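Local coordinates for exocyst complex component EXO70 (Saccharomyces cerevisiae, PDB 2B1E), which acts as a subunit of the exocyst complex, which tethers secretory vesicles to sites of exocytosis, and takes part in assembling that complex, at residues 340-345 with 368-373; 288-293 with 376-381; 88-93 with 140-145. All blocks are in the same frame, centred on the assembly; numbering follows the deposited sequence.

Contact 1. Residues 340-345 with 368-373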
loop_
_atom_site.group_PDB
_atom_site.type_symbol
_atom_site.label_atom_id
_atom_site.label_comp_id
_atom_site.label_asym_id
_atom_site.label_seq_id
_atom_site.Cartn_x
_atom_site.Cartn_y
_atom_site.Cartn_z
ATOM N N GLU A 340 2.342 9.369 -14.244
ATOM C CA GLU A 340 1.887 8.850 -15.524
ATOM C C GLU A 340 1.482 7.385 -15.430
ATOM O O GLU A 340 0.987 6.809 -16.397
ATOM C CB GLU A 340 2.977 9.035 -16.580
ATOM C CG GLU A 340 3.364 10.492 -16.780
ATOM C CD GLU A 340 4.399 10.684 -17.869
ATOM O OE1 GLU A 340 5.473 10.053 -17.783
ATOM O OE2 GLU A 340 4.138 11.469 -18.807
ATOM N N ASN A 341 1.688 6.788 -14.261
ATOM C CA ASN A 341 1.322 5.390 -14.047
ATOM C C ASN A 341 -0.156 5.254 -13.691
ATOM O O ASN A 341 -0.732 4.171 -13.811
ATOM C CB ASN A 341 2.172 4.769 -12.930
ATOM C CG ASN A 341 3.571 4.397 -13.391
ATOM O OD1 ASN A 341 4.371 3.870 -12.615
ATOM N ND2 ASN A 341 3.872 4.666 -14.658
ATOM N N TRP A 342 -0.771 6.350 -13.253
ATOM C CA TRP A 342 -2.182 6.322 -12.889
ATOM C C TRP A 342 -3.051 7.226 -13.763
ATOM O O TRP A 342 -4.276 7.121 -13.736
ATOM C CB TRP A 342 -2.362 6.686 -11.405
ATOM C CG TRP A 342 -1.992 8.099 -11.031
ATOM C CD1 TRP A 342 -2.578 9.245 -11.478
ATOM C CD2 TRP A 342 -0.984 8.504 -10.092
ATOM N NE1 TRP A 342 -2.005 10.338 -10.875
ATOM C CE2 TRP A 342 -1.023 9.913 -10.020
ATOM C CE3 TRP A 342 -0.054 7.811 -9.303
ATOM C CZ2 TRP A 342 -0.167 10.649 -9.189
ATOM C CZ3 TRP A 342 0.800 8.543 -8.473
ATOM C CH2 TRP A 342 0.735 9.948 -8.424
ATOM N N LEU A 343 -2.426 8.109 -14.534
ATOM C CA LEU A 343 -3.178 9.002 -15.414
ATOM C C LEU A 343 -3.444 8.336 -16.759
ATOM O O LEU A 343 -2.681 7.475 -17.198
ATOM C CB LEU A 343 -2.413 10.307 -15.657
ATOM C CG LEU A 343 -2.240 11.297 -14.504
ATOM C CD1 LEU A 343 -1.477 12.512 -15.006
ATOM C CD2 LEU A 343 -3.595 11.714 -13.962
ATOM N N PRO A 344 -4.537 8.731 -17.434
ATOM C CA PRO A 344 -4.881 8.158 -18.737
ATOM C C PRO A 344 -3.789 8.430 -19.772
ATOM O O PRO A 344 -3.094 9.443 -19.701
ATOM C CB PRO A 344 -6.203 8.842 -19.073
ATOM C CG PRO A 344 -6.067 10.170 -18.404
ATOM C CD PRO A 344 -5.485 9.794 -17.066
ATOM N N SER A 345 -3.649 7.514 -20.727
ATOM C CA SER A 345 -2.639 7.610 -21.779
ATOM C C SER A 345 -2.248 9.029 -22.179
ATOM O O SER A 345 -1.177 9.509 -21.806
ATOM C CB SER A 345 -3.104 6.846 -23.021
ATOM O OG SER A 345 -3.274 5.470 -22.734
ATOM N N LEU A 368 1.942 11.113 -3.311
ATOM C CA LEU A 368 0.622 10.688 -2.857
ATOM C C LEU A 368 -0.378 11.843 -2.849
ATOM O O LEU A 368 -1.563 11.643 -3.124
ATOM C CB LEU A 368 0.714 10.076 -1.458
ATOM C CG LEU A 368 -0.589 9.538 -0.860
ATOM C CD1 LEU A 368 -1.148 8.446 -1.759
ATOM C CD2 LEU A 368 -0.329 9.002 0.542
ATOM N N SER A 369 0.092 13.043 -2.517
ATOM C CA SER A 369 -0.786 14.209 -2.504
ATOM C C SER A 369 -1.245 14.480 -3.926
ATOM O O SER A 369 -2.413 14.784 -4.160
ATOM C CB SER A 369 -0.064 15.452 -1.972
ATOM O OG SER A 369 -0.903 16.597 -2.079
ATOM N N CYS A 370 -0.314 14.362 -4.869
ATOM C CA CYS A 370 -0.619 14.597 -6.272
ATOM C C CYS A 370 -1.718 13.637 -6.716
ATOM O O CYS A 370 -2.667 14.035 -7.393
ATOM C CB CYS A 370 0.632 14.402 -7.134
ATOM S SG CYS A 370 0.454 14.989 -8.844
ATOM N N PHE A 371 -1.589 12.372 -6.325
ATOM C CA PHE A 371 -2.579 11.357 -6.675
ATOM C C PHE A 371 -3.978 11.742 -6.208
ATOM O O PHE A 371 -4.943 11.630 -6.957
ATOM C CB PHE A 371 -2.214 10.005 -6.052
ATOM C CG PHE A 371 -3.302 8.977 -6.175
ATOM C CD1 PHE A 371 -3.634 8.441 -7.414
ATOM C CD2 PHE A 371 -4.032 8.586 -5.058
ATOM C CE1 PHE A 371 -4.679 7.532 -7.542
ATOM C CE2 PHE A 371 -5.084 7.675 -5.174
ATOM C CZ PHE A 371 -5.409 7.148 -6.421
ATOM N N ILE A 372 -4.092 12.175 -4.957
ATOM C CA ILE A 372 -5.392 12.553 -4.426
ATOM C C ILE A 372 -5.931 13.750 -5.200
ATOM O O ILE A 372 -7.097 13.769 -5.586
ATOM C CB ILE A 372 -5.305 12.916 -2.930
ATOM C CG1 ILE A 372 -4.580 11.800 -2.167
ATOM C CG2 ILE A 372 -6.699 13.135 -2.363
ATOM C CD1 ILE A 372 -5.116 10.409 -2.435
ATOM N N SER A 373 -5.067 14.737 -5.424
ATOM C CA SER A 373 -5.439 15.941 -6.156
ATOM C C SER A 373 -5.817 15.580 -7.591
ATOM O O SER A 373 -6.750 16.150 -8.154
ATOM C CB SER A 373 -4.281 16.950 -6.151
ATOM O OG SER A 373 -4.108 17.541 -4.867
#
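Trp342 lays one face of its indole over Phe371 of helix 364-391, and Phe371 answers with the edge of its ring. The pair is T-shaped: the phenyl centroid lies 5.3 Å from that of the five-membered ring of Trp342, with the planes at 74°, and the leading atom, Phe371 CD1, stands 3.8 Å from Trp342 CD2. A CH-pi contact continues the grip over the larger ring, where Phe371 CB sits 3.9 Å from the centroid of the Trp342 six-membered ring, 17° off its normal. The far rim of the indole reaches the backbone itself, Trp342 CZ2 coming within 3.6 Å of Phe371 CA, while Cys370 CB lies more loosely near Trp342 CZ2. A chi1 of 66° puts Trp342 CG between the backbone N and the carbonyl carbon; Phe371 has CG anti to its N, which brings its ring edge-on to the indole face. The position of the indole is further fixed by NE1, which donates a hydrogen bond to Asp374, one turn on from Cys370. Putting a leucine at Trp342 would probably leave the Phe371 edge without its aromatic face and Asp374 without this donor. No hydrogen bond joins 340-345 to 368-373; a buried edge-to-face aromatic pair ties the loop before helix 364-391 to that helix, within the all-helical rod of Exo70.

Contact 2. Residues 288-293 with 376-381; sequences DAIDRI and IDTLAV
Ile290 and Ile293, one turn apart on helix 268-299, present the apolar surface that meets Thr378 and Leu379 of helix 364-391. Ile290 comes first and touches lightly: its CB does not point straight across, but the delta methyl swings over, CD1 lying 3.9 Å from Thr378 OG1, and the two side chains cross at about a right angle. The hydroxyl it covers is not left without a partner, since Thr378 OG1 is hydrogen-bonded to the carbonyl of Asp374 one turn earlier in its own helix. The buried oxygen is thereby satisfied within its helix, and the contact with Ile290 remains one of packing.

Ile293 carries the larger share. Its CB heads for the partner helix, and the gamma methyl, set anti to the backbone N by a chi1 of -60° that places CG1 beside that N, makes the approach. CG2 settles against the backbone between Thr378 and Leu379, 3.6 Å from Leu379 CA. The same methyl also meets the base of the leucine side chain, with Ile293 CG2 3.8 Å from Leu379 CB, and lies 4.3 Å from Thr378 CG2. Close backbone approach goes with this fit: the CA atoms of Ile293 and Leu379 are 6.0 Å apart.

The two helical segments run nearly parallel, their axes 9.5 Å apart at closest and inclined by 13°. Around them the bundle closes with further helices: 311-323 places Thr316 against both Ile293 and Leu379, helix 410-429 packs Val424 on Leu379, and helix 440-473 binds Asp377 through a salt bridge from Arg444. Trp342, from the loop before helix 364-391, covers Ile290.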
loop_
_atom_site.group_PDB
_atom_site.type_symbol
_atom_site.label_atom_id
_atom_site.label_comp_id
_atom_site.label_asym_id
_atom_site.label_seq_id
_atom_site.Cartn_x
_atom_site.Cartn_y
_atom_site.Cartn_z
ATOM N N ASP A 288 -6.461 2.155 -11.168
ATOM C CA ASP A 288 -7.860 1.748 -11.169
ATOM C C ASP A 288 -8.792 2.796 -10.579
ATOM O O ASP A 288 -9.900 2.994 -11.077
ATOM C CB ASP A 288 -8.031 0.436 -10.400
ATOM C CG ASP A 288 -9.473 -0.025 -10.355
ATOM O OD1 ASP A 288 -10.068 -0.229 -11.435
ATOM O OD2 ASP A 288 -10.015 -0.179 -9.239
ATOM N N ALA A 289 -8.350 3.454 -9.510
ATOM C CA ALA A 289 -9.154 4.486 -8.862
ATOM C C ALA A 289 -9.479 5.597 -9.854
ATOM O O ALA A 289 -10.603 6.097 -9.894
ATOM C CB ALA A 289 -8.409 5.063 -7.665
ATOM N N ILE A 290 -8.488 5.977 -10.654
ATOM C CA ILE A 290 -8.678 7.030 -11.644
ATOM C C ILE A 290 -9.680 6.595 -12.712
ATOM O O ILE A 290 -10.612 7.331 -13.031
ATOM C CB ILE A 290 -7.336 7.420 -12.319
ATOM C CG1 ILE A 290 -6.440 8.163 -11.319
ATOM C CG2 ILE A 290 -7.593 8.296 -13.539
ATOM C CD1 ILE A 290 -7.011 9.500 -10.834
ATOM N N ASP A 291 -9.479 5.397 -13.253
ATOM C CA ASP A 291 -10.355 4.844 -14.285
ATOM C C ASP A 291 -11.765 4.647 -13.743
ATOM O O ASP A 291 -12.754 4.816 -14.457
ATOM C CB ASP A 291 -9.790 3.510 -14.782
ATOM C CG ASP A 291 -8.533 3.687 -15.613
ATOM O OD1 ASP A 291 -7.885 4.748 -15.483
ATOM O OD2 ASP A 291 -8.186 2.770 -16.389
ATOM N N ARG A 292 -11.847 4.294 -12.468
ATOM C CA ARG A 292 -13.125 4.088 -11.814
ATOM C C ARG A 292 -13.906 5.408 -11.789
ATOM O O ARG A 292 -15.109 5.430 -12.035
ATOM C CB ARG A 292 -12.888 3.596 -10.389
ATOM C CG ARG A 292 -14.141 3.251 -9.636
ATOM C CD ARG A 292 -13.953 3.539 -8.165
ATOM N NE ARG A 292 -15.016 2.951 -7.368
ATOM C CZ ARG A 292 -15.170 1.644 -7.198
ATOM N NH1 ARG A 292 -14.321 0.797 -7.775
ATOM N NH2 ARG A 292 -16.171 1.185 -6.460
ATOM N N ILE A 293 -13.216 6.505 -11.489
ATOM C CA ILE A 293 -13.851 7.821 -11.439
ATOM C C ILE A 293 -14.355 8.241 -12.822
ATOM O O ILE A 293 -15.483 8.723 -12.962
ATOM C CB ILE A 293 -12.874 8.895 -10.909
ATOM C CG1 ILE A 293 -12.425 8.529 -9.492
ATOM C CG2 ILE A 293 -13.561 10.256 -10.881
ATOM C CD1 ILE A 293 -11.300 9.400 -8.961
ATOM N N ILE A 376 -9.379 14.156 -7.591
ATOM C CA ILE A 376 -10.415 15.171 -7.463
ATOM C C ILE A 376 -10.526 15.970 -8.759
ATOM O O ILE A 376 -11.625 16.345 -9.161
ATOM C CB ILE A 376 -10.132 16.091 -6.258
ATOM C CG1 ILE A 376 -10.181 15.254 -4.974
ATOM C CG2 ILE A 376 -11.172 17.201 -6.178
ATOM C CD1 ILE A 376 -9.644 15.971 -3.749
ATOM N N ASP A 377 -9.396 16.215 -9.422
ATOM C CA ASP A 377 -9.418 16.931 -10.697
ATOM C C ASP A 377 -10.193 16.103 -11.723
ATOM O O ASP A 377 -11.002 16.631 -12.498
ATOM C CB ASP A 377 -8.001 17.139 -11.244
ATOM C CG ASP A 377 -7.312 18.365 -10.671
ATOM O OD1 ASP A 377 -7.963 19.162 -9.963
ATOM O OD2 ASP A 377 -6.102 18.528 -10.947
ATOM N N THR A 378 -9.921 14.801 -11.738
ATOM C CA THR A 378 -10.563 13.896 -12.682
ATOM C C THR A 378 -12.066 13.849 -12.457
ATOM O O THR A 378 -12.840 13.815 -13.409
ATOM C CB THR A 378 -9.964 12.473 -12.570
ATOM O OG1 THR A 378 -8.547 12.551 -12.768
ATOM C CG2 THR A 378 -10.574 11.544 -13.624
ATOM N N LEU A 379 -12.479 13.843 -11.197
ATOM C CA LEU A 379 -13.901 13.824 -10.868
ATOM C C LEU A 379 -14.599 15.091 -11.377
ATOM O O LEU A 379 -15.635 15.026 -12.047
ATOM C CB LEU A 379 -14.090 13.721 -9.351
ATOM C CG LEU A 379 -15.530 13.883 -8.856
ATOM C CD1 LEU A 379 -16.409 12.726 -9.368
ATOM C CD2 LEU A 379 -15.525 13.925 -7.343
ATOM N N ALA A 380 -14.029 16.246 -11.049
ATOM C CA ALA A 380 -14.608 17.518 -11.458
ATOM C C ALA A 380 -14.717 17.669 -12.974
ATOM O O ALA A 380 -15.795 17.970 -13.488
ATOM C CB ALA A 380 -13.799 18.682 -10.867
ATOM N N VAL A 381 -13.614 17.458 -13.690
ATOM C CA VAL A 381 -13.619 17.610 -15.144
ATOM C C VAL A 381 -14.541 16.606 -15.844
ATOM O O VAL A 381 -15.246 16.960 -16.785
ATOM C CB VAL A 381 -12.182 17.498 -15.734
ATOM C CG1 VAL A 381 -11.662 16.083 -15.594
ATOM C CG2 VAL A 381 -12.182 17.924 -17.195
#

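Contact 3. Residues 88-93 with 140-145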
loop_
_atom_site.group_PDB
_atom_site.type_symbol
_atom_site.label_atom_id
_atom_site.label_comp_id
_atom_site.label_asym_id
_atom_site.label_seq_id
_atom_site.Cartn_x
_atom_site.Cartn_y
_atom_site.Cartn_z
ATOM N N VAL A 88 19.686 -42.082 17.577
ATOM C CA VAL A 88 18.411 -42.141 18.297
ATOM C C VAL A 88 18.395 -41.053 19.376
ATOM O O VAL A 88 17.419 -40.311 19.543
ATOM C CB VAL A 88 18.222 -43.527 19.000
ATOM C CG1 VAL A 88 16.998 -43.484 19.915
ATOM C CG2 VAL A 88 18.056 -44.617 17.959
ATOM N N TYR A 89 19.495 -40.968 20.105
ATOM C CA TYR A 89 19.649 -39.997 21.184
ATOM C C TYR A 89 19.586 -38.564 20.644
ATOM O O TYR A 89 18.986 -37.679 21.262
ATOM C CB TYR A 89 20.993 -40.226 21.879
ATOM C CG TYR A 89 21.116 -39.581 23.239
ATOM C CD1 TYR A 89 20.583 -40.192 24.369
ATOM C CD2 TYR A 89 21.800 -38.377 23.399
ATOM C CE1 TYR A 89 20.732 -39.626 25.634
ATOM C CE2 TYR A 89 21.957 -37.804 24.644
ATOM C CZ TYR A 89 21.422 -38.436 25.763
ATOM O OH TYR A 89 21.612 -37.891 27.004
ATOM N N PHE A 90 20.237 -38.347 19.505
ATOM C CA PHE A 90 20.276 -37.047 18.837
ATOM C C PHE A 90 18.852 -36.612 18.460
ATOM O O PHE A 90 18.410 -35.500 18.774
ATOM C CB PHE A 90 21.139 -37.170 17.572
ATOM C CG PHE A 90 21.391 -35.864 16.844
ATOM C CD1 PHE A 90 22.280 -34.915 17.353
ATOM C CD2 PHE A 90 20.796 -35.622 15.603
ATOM C CE1 PHE A 90 22.578 -33.745 16.628
ATOM C CE2 PHE A 90 21.085 -34.459 14.872
ATOM C CZ PHE A 90 21.979 -33.522 15.389
ATOM N N ILE A 91 18.148 -37.506 17.783
ATOM C CA ILE A 91 16.782 -37.261 17.333
ATOM C C ILE A 91 15.845 -37.047 18.526
ATOM O O ILE A 91 14.919 -36.235 18.480
ATOM C CB ILE A 91 16.288 -38.460 16.483
ATOM C CG1 ILE A 91 17.075 -38.518 15.162
ATOM C CG2 ILE A 91 14.815 -38.325 16.195
ATOM C CD1 ILE A 91 16.826 -39.789 14.339
ATOM N N SER A 92 16.089 -37.777 19.602
ATOM C CA SER A 92 15.256 -37.635 20.778
ATOM C C SER A 92 15.368 -36.226 21.374
ATOM O O SER A 92 14.360 -35.600 21.699
ATOM C CB SER A 92 15.650 -38.682 21.821
ATOM O OG SER A 92 14.878 -38.511 22.983
ATOM N N ILE A 93 16.593 -35.730 21.525
ATOM C CA ILE A 93 16.794 -34.395 22.075
ATOM C C ILE A 93 16.110 -33.361 21.185
ATOM O O ILE A 93 15.426 -32.455 21.673
ATOM C CB ILE A 93 18.293 -34.048 22.179
ATOM C CG1 ILE A 93 18.954 -34.919 23.244
ATOM C CG2 ILE A 93 18.476 -32.584 22.543
ATOM C CD1 ILE A 93 20.435 -34.655 23.421
ATOM N N GLN A 140 23.630 -34.201 9.234
ATOM C CA GLN A 140 23.087 -32.897 8.868
ATOM C C GLN A 140 21.663 -33.066 8.316
ATOM O O GLN A 140 20.769 -32.291 8.661
ATOM C CB GLN A 140 23.984 -32.217 7.828
ATOM C CG GLN A 140 23.560 -30.800 7.485
ATOM C CD GLN A 140 24.512 -30.141 6.509
ATOM O OE1 GLN A 140 25.723 -30.123 6.730
ATOM N NE2 GLN A 140 23.969 -29.590 5.425
ATOM N N ASP A 141 21.456 -34.082 7.472
ATOM C CA ASP A 141 20.126 -34.353 6.912
ATOM C C ASP A 141 19.123 -34.693 8.021
ATOM O O ASP A 141 17.950 -34.324 7.940
ATOM C CB ASP A 141 20.172 -35.498 5.895
ATOM C CG ASP A 141 20.939 -35.132 4.624
ATOM O OD1 ASP A 141 20.923 -33.949 4.217
ATOM O OD2 ASP A 141 21.545 -36.044 4.023
ATOM N N ILE A 142 19.586 -35.389 9.055
ATOM C CA ILE A 142 18.733 -35.731 10.194
ATOM C C ILE A 142 18.365 -34.452 10.945
ATOM O O ILE A 142 17.195 -34.235 11.285
ATOM C CB ILE A 142 19.446 -36.727 11.156
ATOM C CG1 ILE A 142 19.470 -38.116 10.527
ATOM C CG2 ILE A 142 18.705 -36.800 12.506
ATOM C CD1 ILE A 142 20.439 -39.081 11.176
ATOM N N LEU A 143 19.359 -33.600 11.196
ATOM C CA LEU A 143 19.104 -32.336 11.879
ATOM C C LEU A 143 18.061 -31.547 11.090
ATOM O O LEU A 143 17.015 -31.170 11.619
ATOM C CB LEU A 143 20.382 -31.501 11.986
ATOM C CG LEU A 143 20.230 -30.071 12.536
ATOM C CD1 LEU A 143 19.649 -30.107 13.946
ATOM C CD2 LEU A 143 21.596 -29.364 12.555
ATOM N N VAL A 144 18.356 -31.305 9.818
ATOM C CA VAL A 144 17.460 -30.555 8.941
ATOM C C VAL A 144 16.064 -31.159 8.897
ATOM O O VAL A 144 15.068 -30.451 9.041
ATOM C CB VAL A 144 18.016 -30.504 7.500
ATOM C CG1 VAL A 144 16.957 -29.979 6.541
ATOM C CG2 VAL A 144 19.250 -29.634 7.465
ATOM N N GLY A 145 16.008 -32.471 8.697
ATOM C CA GLY A 145 14.733 -33.160 8.618
ATOM C C GLY A 145 13.884 -33.013 9.863
ATOM O O GLY A 145 12.693 -32.731 9.770
#
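Ile142 is the first residue of 140-145 to engage the facing helix, and it does so through one methyl group. CG2, held anti to the backbone N while CG1 lies beside that N (chi1 -74°), reaches between Phe90 and Ile91. It meets the aliphatic stem of the isoleucine most closely, Ile142 CG2 standing 3.6 Å from Ile91 CG1, and the Ile91 delta methyl CD1 is 4.0 Å from Ile142 CG2. These two side chains cross at about a right angle. Against the aromatic neighbour the methyl arrives at the ring edge, in the plane of the phenyl, with Ile142 CG2 3.9 Å from Phe90 CD2.

The two segments, on helices 66-94 and 136-155, run in roughly the same direction, their axes 10.5 Å apart at closest and crossing at -23°. This helix-on-helix packing lies in the N-terminal part of the elongated, all-helical Exo70 rod, and no hydrogen bond joins the two segments.

Leu143 follows, adding its beta carbon to the rim of the same ring: Leu143 CB lies 4.2 Å from Phe90 CE2. The Leu143 backbone N also lies off that edge, near the ring plane, so the phenyl points its rim at the helix rather than lying flat on it. Phe90 also packs on Leu123 and Ile126 of helix 117-132, and Leu143 packs on Tyr202.

Contacts 1 and 2 are both buried and share helix 364-391, their centres 9 Å apart; they meet directly where Phe371 packs on Ala289 and the carbonyl of Trp342 on Ile290. Contact 1 fastens a loop to that helix by aromatic stacking, whereas contact 2 joins the helix to 268-299 through branched aliphatic side chains and a threonine, in a close, nearly parallel pair. The centre of contact 3 lies about 56 Å and 61 Å from the centres of contacts 1 and 2, far toward the N-terminal end of the rod, and this contact is only partly buried. It too is a helix pair, wider-set than contact 2, and mixes a phenyl edge with branched aliphatic chains. In none do hydrogen bonds cross between the segments.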